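Side-chain contacts in 11S globulin (Wrightia tinctoria, PDB 5WXU), which probably serves as a seed storage protein, a nutrient reservoir for the seedling, and also binds the plant hormone auxin (indole-3-acetic acid): residues L181-L186 and H353-V358; G63-W68 and G256-V261; V433-F438 and D443-L448. All coordinates share one frame; numbering follows the deposited sequence. Where two conformers were deposited one is given.

Contact 1 (L181-L186 and H353-V358); sequences LVIHDL and HSISYV
Leu-181 and Tyr-357 make the closer of two apolar meetings between strand 181-185 and strand 354-358. The CH-pi part comes from one methyl: Leu-181 CD1 sits over a face of the Tyr-357 ring, 3.9 Å from the centroid and within 18° of the ring normal. It is off-centre, on the CD1/CE1 side, and Tyr-357 CD1 is its nearest ring atom at 3.7 Å. The other methyl of Leu-181, CD2, drops in at the root of the ring and touches Tyr-357 CB at 3.6 Å. The leucine therefore straddles the ring and its stem, one branch on each. Both side chains carry CG anti to the backbone N (chi1 -176° for Tyr-357), which sends them out to meet between the strands.

Aliphatic packing makes the second meeting. Ile-183 CD1 lies 4.2 Å from Ile-355 CG2, and the two isoleucines overlap in opposite senses. With chi2 of -50°, the long branch of Ile-183 is bent rather than extended, and its terminal methyl does the touching.

Polar groups take no part across the interface. The hydroxyl of the buried Tyr-357 is hydrogen-bonded to Arg-84, on strand 80-87 beside strand 178-185, so this ring reaches out of its own sheet to the other one. The backbones stay 8.4 Å apart between Leu-181 CA and Tyr-357 CA, with no hydrogen bond between the strands; Leu-181 and Ile-183 use their backbone groups to pair with Ile-105 and Leu-103 instead.

Two sheets thus meet face to face, one from each cupin domain, near the centre of the chain. Such an apolar join between tandem beta-barrels is characteristic of the bicupin fold of 11S and 7S seed globulins.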
loop_
_atom_site.group_PDB
_atom_site.type_symbol
_atom_site.label_atom_id
_atom_site.label_comp_id
_atom_site.label_asym_id
_atom_site.label_seq_id
_atom_site.Cartn_x
_atom_site.Cartn_y
_atom_site.Cartn_z
ATOM N N LEU B 181 -23.229 18.456 15.770
ATOM C CA LEU B 181 -23.858 18.095 14.547
ATOM C C LEU B 181 -23.103 16.823 14.083
ATOM O O LEU B 181 -21.921 16.922 13.823
ATOM C CB LEU B 181 -23.695 19.122 13.482
ATOM C CG LEU B 181 -24.383 18.708 12.162
ATOM C CD1 LEU B 181 -25.805 19.194 12.261
ATOM C CD2 LEU B 181 -23.667 19.178 10.915
ATOM N N VAL B 182 -23.820 15.709 13.990
ATOM C CA VAL B 182 -23.283 14.348 13.701
ATOM C C VAL B 182 -23.816 13.929 12.338
ATOM O O VAL B 182 -25.049 13.835 12.105
ATOM C CB VAL B 182 -23.694 13.321 14.718
ATOM C CG1 VAL B 182 -22.974 12.011 14.429
ATOM C CG2 VAL B 182 -23.409 13.773 16.159
ATOM N N ILE B 183 -22.881 13.655 11.434
ATOM C CA ILE B 183 -23.179 13.136 10.123
ATOM C C ILE B 183 -22.676 11.700 10.138
ATOM O O ILE B 183 -21.463 11.420 10.231
ATOM C CB ILE B 183 -22.524 13.907 9.005
ATOM C CG1 ILE B 183 -22.843 15.388 9.043
ATOM C CG2 ILE B 183 -22.970 13.357 7.651
ATOM C CD1 ILE B 183 -24.312 15.747 9.171
ATOM N N HIS B 184 -23.617 10.781 10.061
ATOM C CA HIS B 184 -23.311 9.336 9.951
ATOM C C HIS B 184 -23.309 8.903 8.517
ATOM O O HIS B 184 -24.264 9.217 7.799
ATOM C CB HIS B 184 -24.297 8.474 10.716
ATOM C CG HIS B 184 -24.104 8.456 12.187
ATOM N ND1 HIS B 184 -24.869 9.250 13.015
ATOM C CD2 HIS B 184 -23.328 7.689 13.011
ATOM C CE1 HIS B 184 -24.524 9.051 14.269
ATOM N NE2 HIS B 184 -23.586 8.115 14.301
ATOM N N ASP B 185 -22.248 8.211 8.083
ATOM C CA ASP B 185 -22.123 7.772 6.679
ATOM C C ASP B 185 -22.640 6.359 6.562
ATOM O O ASP B 185 -21.901 5.363 6.774
ATOM C CB ASP B 185 -20.648 7.906 6.271
ATOM C CG ASP B 185 -20.408 7.526 4.869
ATOM O OD1 ASP B 185 -21.400 7.283 4.133
ATOM O OD2 ASP B 185 -19.181 7.362 4.541
ATOM N N LEU B 186 -23.926 6.221 6.282
ATOM C CA LEU B 186 -24.524 4.898 6.242
ATOM C C LEU B 186 -24.024 3.997 5.127
ATOM O O LEU B 186 -23.980 2.804 5.298
ATOM C CB LEU B 186 -26.046 5.015 6.051
ATOM C CG LEU B 186 -26.744 5.814 7.163
ATOM C CD1 LEU B 186 -28.238 5.881 6.817
ATOM C CD2 LEU B 186 -26.553 5.271 8.547
ATOM N N HIS B 353 -20.442 13.191 -2.492
ATOM C CA HIS B 353 -21.571 14.063 -2.096
ATOM C C HIS B 353 -21.141 15.048 -1.029
ATOM O O HIS B 353 -20.205 14.793 -0.222
ATOM C CB HIS B 353 -22.717 13.288 -1.575
ATOM C CG HIS B 353 -23.134 12.190 -2.436
ATOM N ND1 HIS B 353 -23.428 12.362 -3.767
ATOM C CD2 HIS B 353 -23.309 10.880 -2.155
ATOM C CE1 HIS B 353 -23.795 11.198 -4.262
ATOM N NE2 HIS B 353 -23.707 10.277 -3.308
ATOM N N SER B 354 -21.789 16.234 -1.015
ATOM C CA SER B 354 -21.498 17.212 0.037
ATOM C C SER B 354 -22.735 17.416 0.890
ATOM O O SER B 354 -23.855 17.524 0.383
ATOM C CB SER B 354 -20.942 18.564 -0.486
ATOM O OG SER B 354 -21.875 19.197 -1.331
ATOM N N ILE B 355 -22.508 17.408 2.191
ATOM C CA ILE B 355 -23.556 17.660 3.179
ATOM C C ILE B 355 -23.098 18.889 3.991
ATOM O O ILE B 355 -22.132 18.830 4.793
ATOM C CB ILE B 355 -23.725 16.453 4.110
ATOM C CG1 ILE B 355 -24.009 15.191 3.328
ATOM C CG2 ILE B 355 -24.782 16.713 5.162
ATOM C CD1 ILE B 355 -22.797 14.373 2.930
ATOM N N SER B 356 -23.808 20.015 3.807
ATOM C CA SER B 356 -23.432 21.318 4.434
ATOM C C SER B 356 -24.377 21.736 5.539
ATOM O O SER B 356 -25.553 21.487 5.444
ATOM C CB SER B 356 -23.408 22.416 3.431
ATOM O OG SER B 356 -22.421 22.206 2.412
ATOM N N TYR B 357 -23.804 22.281 6.607
ATOM C CA TYR B 357 -24.600 22.839 7.714
ATOM C C TYR B 357 -24.235 24.282 7.873
ATOM O O TYR B 357 -23.090 24.603 7.978
ATOM C CB TYR B 357 -24.239 22.096 8.971
ATOM C CG TYR B 357 -25.055 22.524 10.153
ATOM C CD1 TYR B 357 -26.409 22.205 10.218
ATOM C CD2 TYR B 357 -24.496 23.246 11.173
ATOM C CE1 TYR B 357 -27.187 22.676 11.272
ATOM C CE2 TYR B 357 -25.238 23.636 12.273
ATOM C CZ TYR B 357 -26.600 23.330 12.311
ATOM O OH TYR B 357 -27.365 23.800 13.387
ATOM N N VAL B 358 -25.217 25.176 7.914
ATOM C CA VAL B 358 -24.950 26.592 8.038
ATOM C C VAL B 358 -24.897 26.981 9.515
ATOM O O VAL B 358 -25.908 26.889 10.226
ATOM C CB VAL B 358 -26.048 27.396 7.350
ATOM C CG1 VAL B 358 -25.689 28.881 7.330
ATOM C CG2 VAL B 358 -26.291 26.953 5.944
#

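Contact 2 (G63-W68 and G256-V261); sequences GYSEIW and GYMVRV
Met-258 meets Tyr-64 through the tyrosine's backbone, not its ring. That ring takes no part in the contact: Glu-66 CG lies at its edge, in plane, and Arg-57 makes a cation-pi contact with it. What the methionine touches is the main chain of Gly-63 and Tyr-64, and the Ser-65 hydroxyl. Its sulfur SD packs 3.6 Å from Gly-63 CA, close to the Tyr-64 amide, and its methyl CE goes further along the strand to lie 3.5 Å from Tyr-64 O.

The same methyl, Met-258 CE, is 3.6 Å from Ser-65 OG. That hydroxyl has its polar partners elsewhere, hydrogen-bonded to His-85 and His-60, so the methionine adds apolar cover without competing for them.

Met-258 is extended beyond CG (chi2 177°, chi3 -175°) and so reaches across to strand 63-67, where its last bond, SD to CE, follows the strand. Gly-63 presents a bare CA to the sulfur, and its backbone angles are likewise ones suited to glycine.

Strands 63-67 and 258-260 run nearly antiparallel (166°) with axes 7.8 Å apart, and share no hydrogen bond. Strand 63-67 lies between strands 56-60 and 80-87 in one sheet of the N-terminal cupin domain, whereas strand 258-260 pairs with strand 91-98 in the other; Met-258 spans them, also touching His-60, His-85 and Phe-93.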
loop_
_atom_site.group_PDB
_atom_site.type_symbol
_atom_site.label_atom_id
_atom_site.label_comp_id
_atom_site.label_asym_id
_atom_site.label_seq_id
_atom_site.Cartn_x
_atom_site.Cartn_y
_atom_site.Cartn_z
ATOM N N GLY B 63 -30.652 17.334 27.925
ATOM C CA GLY B 63 -30.515 17.861 26.592
ATOM C C GLY B 63 -31.548 17.258 25.703
ATOM O O GLY B 63 -32.502 16.680 26.204
ATOM N N TYR B 64 -31.341 17.371 24.398
ATOM C CA TYR B 64 -32.207 16.840 23.403
ATOM C C TYR B 64 -31.479 16.529 22.100
ATOM O O TYR B 64 -30.361 17.016 21.879
ATOM C CB TYR B 64 -33.363 17.771 23.071
ATOM C CG TYR B 64 -32.991 19.162 22.625
ATOM C CD1 TYR B 64 -32.859 20.206 23.533
ATOM C CD2 TYR B 64 -32.843 19.432 21.263
ATOM C CE1 TYR B 64 -32.507 21.503 23.088
ATOM C CE2 TYR B 64 -32.543 20.686 20.823
ATOM C CZ TYR B 64 -32.389 21.719 21.735
ATOM O OH TYR B 64 -32.096 22.967 21.248
ATOM N N SER B 65 -32.116 15.692 21.294
ATOM C CA SER B 65 -31.569 15.297 19.990
ATOM C C SER B 65 -32.513 15.576 18.887
ATOM O O SER B 65 -33.609 15.062 18.895
ATOM C CB SER B 65 -31.224 13.800 20.017
ATOM O OG SER B 65 -30.323 13.507 21.089
ATOM N N GLU B 66 -32.081 16.290 17.852
ATOM C CA GLU B 66 -32.925 16.604 16.706
ATOM C C GLU B 66 -32.437 15.816 15.541
ATOM O O GLU B 66 -31.202 15.833 15.265
ATOM C CB GLU B 66 -32.865 18.095 16.366
ATOM C CG GLU B 66 -33.195 18.994 17.551
ATOM C CD GLU B 66 -33.262 20.466 17.086
ATOM O OE1 GLU B 66 -32.233 21.131 16.998
ATOM O OE2 GLU B 66 -34.352 20.947 16.798
ATOM N N ILE B 67 -33.357 15.128 14.881
ATOM C CA ILE B 67 -33.061 14.211 13.790
ATOM C C ILE B 67 -33.625 14.701 12.491
ATOM O O ILE B 67 -34.828 15.033 12.410
ATOM C CB ILE B 67 -33.580 12.816 14.119
ATOM C CG1 ILE B 67 -32.981 12.357 15.425
ATOM C CG2 ILE B 67 -33.311 11.859 12.959
ATOM C CD1 ILE B 67 -33.664 11.104 15.926
ATOM N N TRP B 68 -32.789 14.742 11.429
ATOM C CA TRP B 68 -33.292 15.054 10.078
ATOM C C TRP B 68 -33.947 13.813 9.569
ATOM O O TRP B 68 -33.545 12.662 9.913
ATOM C CB TRP B 68 -32.174 15.496 9.117
ATOM C CG TRP B 68 -31.761 16.962 9.222
ATOM C CD1 TRP B 68 -32.132 17.877 8.361
ATOM C CD2 TRP B 68 -30.984 17.648 10.249
ATOM N NE1 TRP B 68 -31.659 19.094 8.720
ATOM C CE2 TRP B 68 -30.934 18.996 9.872
ATOM C CE3 TRP B 68 -30.291 17.247 11.422
ATOM C CZ2 TRP B 68 -30.266 19.966 10.609
ATOM C CZ3 TRP B 68 -29.593 18.211 12.137
ATOM C CH2 TRP B 68 -29.578 19.561 11.727
ATOM N N GLY B 256 -33.672 9.360 29.926
ATOM C CA GLY B 256 -33.290 9.466 28.530
ATOM C C GLY B 256 -31.805 9.117 28.431
ATOM O O GLY B 256 -31.257 8.322 29.210
ATOM N N TYR B 257 -31.157 9.703 27.434
ATOM C CA TYR B 257 -29.775 9.292 27.115
ATOM C C TYR B 257 -28.780 10.401 27.279
ATOM O O TYR B 257 -27.623 10.302 26.847
ATOM C CB TYR B 257 -29.754 8.730 25.682
ATOM C CG TYR B 257 -30.595 7.504 25.541
ATOM C CD1 TYR B 257 -31.929 7.573 25.245
ATOM C CD2 TYR B 257 -30.055 6.271 25.794
ATOM C CE1 TYR B 257 -32.682 6.407 25.211
ATOM C CE2 TYR B 257 -30.783 5.114 25.701
ATOM C CZ TYR B 257 -32.090 5.183 25.380
ATOM O OH TYR B 257 -32.781 3.979 25.328
ATOM N N MET B 258 -29.195 11.494 27.929
ATOM C CA MET B 258 -28.288 12.522 28.395
ATOM C C MET B 258 -28.713 12.807 29.835
ATOM O O MET B 258 -29.898 13.115 30.048
ATOM C CB MET B 258 -28.363 13.821 27.592
ATOM C CG MET B 258 -28.104 13.724 26.105
ATOM S SD MET B 258 -28.331 15.320 25.342
ATOM C CE MET B 258 -28.134 14.965 23.581
ATOM N N VAL B 259 -27.822 12.574 30.771
ATOM C CA VAL B 259 -28.124 12.718 32.215
ATOM C C VAL B 259 -27.335 13.834 32.880
ATOM O O VAL B 259 -26.152 14.117 32.570
ATOM C CB VAL B 259 -27.900 11.423 32.949
ATOM C CG1 VAL B 259 -28.718 10.316 32.300
ATOM C CG2 VAL B 259 -26.423 11.035 33.045
ATOM N N ARG B 260 -27.964 14.470 33.874
ATOM C CA ARG B 260 -27.328 15.522 34.614
ATOM C C ARG B 260 -26.405 14.988 35.639
ATOM O O ARG B 260 -26.772 14.129 36.398
ATOM C CB ARG B 260 -28.370 16.350 35.358
ATOM C CG ARG B 260 -27.712 17.476 36.167
ATOM C CD ARG B 260 -28.533 18.763 36.133
ATOM N NE ARG B 260 -28.520 19.344 34.787
ATOM C CZ ARG B 260 -29.542 19.364 33.920
ATOM N NH1 ARG B 260 -30.741 18.842 34.220
ATOM N NH2 ARG B 260 -29.359 19.923 32.721
ATOM N N VAL B 261 -25.202 15.512 35.698
ATOM C CA VAL B 261 -24.256 15.171 36.725
ATOM C C VAL B 261 -24.192 16.433 37.623
ATOM O O VAL B 261 -23.616 17.444 37.234
ATOM C CB VAL B 261 -22.877 14.862 36.122
ATOM C CG1 VAL B 261 -21.859 14.405 37.181
ATOM C CG2 VAL B 261 -23.041 13.848 34.995
#

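Contact 3 (V433-F438 and D443-L448); sequences VWINVF and DEARSL
Phe-438 swings its ring clear of its own carbonyl (chi1 -59°) and into the gap between the helices, while Leu-448, with CG opposite its backbone N (chi1 -164°), stretches its isobutyl group across from the other helix. Leu-448 CD2 then meets the ring obliquely, 3.9 Å from Phe-438 CE2, and the two side chains stand at about a right angle to each other.

One turn back along each helix, Ile-435 CG1 packs on Ala-445 CB at 3.9 Å. The small alanine permits a close approach, with Ile-435 CA and Ala-445 CA 6.2 Å apart. Ala-445 also touches Leu-431, so its methyl fits between side chains of the facing helix.

Helices 431-438 and 442-450 are consecutive, joined by a very short turn far from the centre of the chain. At that turn, Glu-444 OE1 accepts a hydrogen bond from the Thr-441 backbone N, just ahead of the second helix. Glu-444 OE2 forms a salt bridge with Lys-247 of a neighbouring subunit, and Phe-438 packs on Leu-248 of that subunit.

Between the two helices the contact is purely apolar. Dispersion and burial of small hydrocarbon patches hold them against each other across the turn, and both apolar packing (Phe-438) and polar links (Glu-444) join the pair to the next subunit, consistent with the helical arms through which 11S globulins assemble.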
loop_
_atom_site.group_PDB
_atom_site.type_symbol
_atom_site.label_atom_id
_atom_site.label_comp_id
_atom_site.label_asym_id
_atom_site.label_seq_id
_atom_site.Cartn_x
_atom_site.Cartn_y
_atom_site.Cartn_z
ATOM N N VAL B 433 -11.840 25.943 -28.438
ATOM C CA VAL B 433 -12.967 25.043 -28.118
ATOM C C VAL B 433 -14.161 25.853 -27.638
ATOM O O VAL B 433 -15.281 25.619 -28.122
ATOM C CB VAL B 433 -12.583 23.950 -27.068
ATOM C CG1 VAL B 433 -13.775 23.179 -26.532
ATOM C CG2 VAL B 433 -11.603 22.966 -27.655
ATOM N N TRP B 434 -13.937 26.810 -26.745
ATOM C CA TRP B 434 -15.048 27.621 -26.203
ATOM C C TRP B 434 -15.564 28.581 -27.295
ATOM O O TRP B 434 -16.744 28.822 -27.365
ATOM C CB TRP B 434 -14.591 28.382 -25.012
ATOM C CG TRP B 434 -14.055 27.512 -23.861
ATOM C CD1 TRP B 434 -12.907 27.747 -23.158
ATOM C CD2 TRP B 434 -14.688 26.394 -23.231
ATOM N NE1 TRP B 434 -12.769 26.844 -22.128
ATOM C CE2 TRP B 434 -13.821 25.958 -22.181
ATOM C CE3 TRP B 434 -15.850 25.673 -23.491
ATOM C CZ2 TRP B 434 -14.127 24.876 -21.356
ATOM C CZ3 TRP B 434 -16.154 24.532 -22.688
ATOM C CH2 TRP B 434 -15.296 24.166 -21.607
ATOM N N ILE B 435 -14.655 29.093 -28.097
ATOM C CA ILE B 435 -15.083 29.965 -29.243
ATOM C C ILE B 435 -16.138 29.236 -30.059
ATOM O O ILE B 435 -17.229 29.780 -30.300
ATOM C CB ILE B 435 -13.893 30.387 -30.106
ATOM C CG1 ILE B 435 -13.105 31.503 -29.396
ATOM C CG2 ILE B 435 -14.343 30.749 -31.565
ATOM C CD1 ILE B 435 -11.678 31.638 -29.871
ATOM N N ASN B 436 -15.856 27.979 -30.426
ATOM C CA ASN B 436 -16.762 27.187 -31.210
ATOM C C ASN B 436 -17.983 26.649 -30.503
ATOM O O ASN B 436 -19.108 26.637 -31.062
ATOM C CB ASN B 436 -16.007 26.077 -31.917
ATOM C CG ASN B 436 -15.187 26.595 -33.059
ATOM O OD1 ASN B 436 -15.709 26.741 -34.201
ATOM N ND2 ASN B 436 -13.898 26.875 -32.810
ATOM N N VAL B 437 -17.818 26.181 -29.266
ATOM C CA VAL B 437 -18.965 25.671 -28.568
ATOM C C VAL B 437 -19.974 26.737 -28.178
ATOM O O VAL B 437 -21.196 26.533 -28.262
ATOM C CB VAL B 437 -18.490 24.894 -27.284
ATOM C CG1 VAL B 437 -19.661 24.557 -26.423
ATOM C CG2 VAL B 437 -17.707 23.666 -27.710
ATOM N N PHE B 438 -19.470 27.854 -27.670
ATOM C CA PHE B 438 -20.304 28.907 -27.101
ATOM C C PHE B 438 -20.627 30.019 -28.114
ATOM O O PHE B 438 -21.479 30.843 -27.811
ATOM C CB PHE B 438 -19.648 29.607 -25.906
ATOM C CG PHE B 438 -19.296 28.676 -24.736
ATOM C CD1 PHE B 438 -20.100 27.595 -24.424
ATOM C CD2 PHE B 438 -18.165 28.957 -23.969
ATOM C CE1 PHE B 438 -19.744 26.769 -23.309
ATOM C CE2 PHE B 438 -17.808 28.156 -22.895
ATOM C CZ PHE B 438 -18.589 27.077 -22.567
ATOM N N ASP B 443 -12.178 37.569 -27.948
ATOM C CA ASP B 443 -12.063 38.416 -26.791
ATOM C C ASP B 443 -13.064 38.040 -25.697
ATOM O O ASP B 443 -12.763 38.100 -24.467
ATOM C CB ASP B 443 -12.187 39.912 -27.175
ATOM C CG ASP B 443 -10.921 40.454 -27.883
ATOM O OD1 ASP B 443 -9.763 40.143 -27.451
ATOM O OD2 ASP B 443 -11.091 41.231 -28.859
ATOM N N GLU B 444 -14.242 37.608 -26.113
ATOM C CA GLU B 444 -15.299 37.155 -25.184
ATOM C C GLU B 444 -14.802 35.883 -24.412
ATOM O O GLU B 444 -14.965 35.752 -23.201
ATOM C CB GLU B 444 -16.542 36.804 -25.895
ATOM C CG GLU B 444 -17.349 38.037 -26.302
ATOM C CD GLU B 444 -18.541 37.688 -27.134
ATOM O OE1 GLU B 444 -18.356 36.989 -28.140
ATOM O OE2 GLU B 444 -19.674 38.035 -26.764
ATOM N N ALA B 445 -14.147 35.034 -25.155
ATOM C CA ALA B 445 -13.633 33.767 -24.578
ATOM C C ALA B 445 -12.459 34.070 -23.698
ATOM O O ALA B 445 -12.345 33.466 -22.663
ATOM C CB ALA B 445 -13.254 32.819 -25.675
ATOM N N ARG B 446 -11.581 35.015 -24.063
ATOM C CA ARG B 446 -10.515 35.411 -23.121
ATOM C C ARG B 446 -11.058 35.952 -21.832
ATOM O O ARG B 446 -10.561 35.610 -20.770
ATOM C CB ARG B 446 -9.579 36.451 -23.717
ATOM C CG ARG B 446 -8.613 35.870 -24.631
ATOM C CD ARG B 446 -7.670 36.949 -25.165
ATOM N NE ARG B 446 -7.144 36.341 -26.368
ATOM C CZ ARG B 446 -6.138 35.468 -26.384
ATOM N NH1 ARG B 446 -5.464 35.170 -25.265
ATOM N NH2 ARG B 446 -5.772 34.922 -27.544
ATOM N N SER B 447 -12.044 36.862 -21.914
ATOM C CA SER B 447 -12.643 37.401 -20.736
ATOM C C SER B 447 -13.155 36.291 -19.875
ATOM O O SER B 447 -12.981 36.302 -18.649
ATOM C CB SER B 447 -13.797 38.355 -21.076
ATOM O OG SER B 447 -13.287 39.544 -21.727
ATOM N N LEU B 448 -13.816 35.313 -20.493
ATOM C CA LEU B 448 -14.297 34.157 -19.712
ATOM C C LEU B 448 -13.188 33.431 -18.926
ATOM O O LEU B 448 -13.317 33.130 -17.707
ATOM C CB LEU B 448 -15.053 33.199 -20.608
ATOM C CG LEU B 448 -15.923 32.168 -19.917
ATOM C CD1 LEU B 448 -17.138 32.760 -19.167
ATOM C CD2 LEU B 448 -16.387 31.146 -20.929
#

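From the N terminus, strand 63-67 comes first and waits until strand 258-260 to close contact 2. Strand 178-185 lies inside that loop, but its partner 354-359 lies beyond it, so contacts 1 and 2 cross. Contact 2 ties the two sheets of the N-terminal cupin domain to each other; contact 1 ties that domain to the C-terminal one. They touch where Trp-68 CH2 packs 3.8 Å from Leu-181 CD1. Contact 3 follows in series, closing a tight loop in the C-terminal helices, with nearest atoms about 34 Å from contact 2. The assembly reunites these ends: Asn-436 packs on Val-261 of a neighbouring subunit.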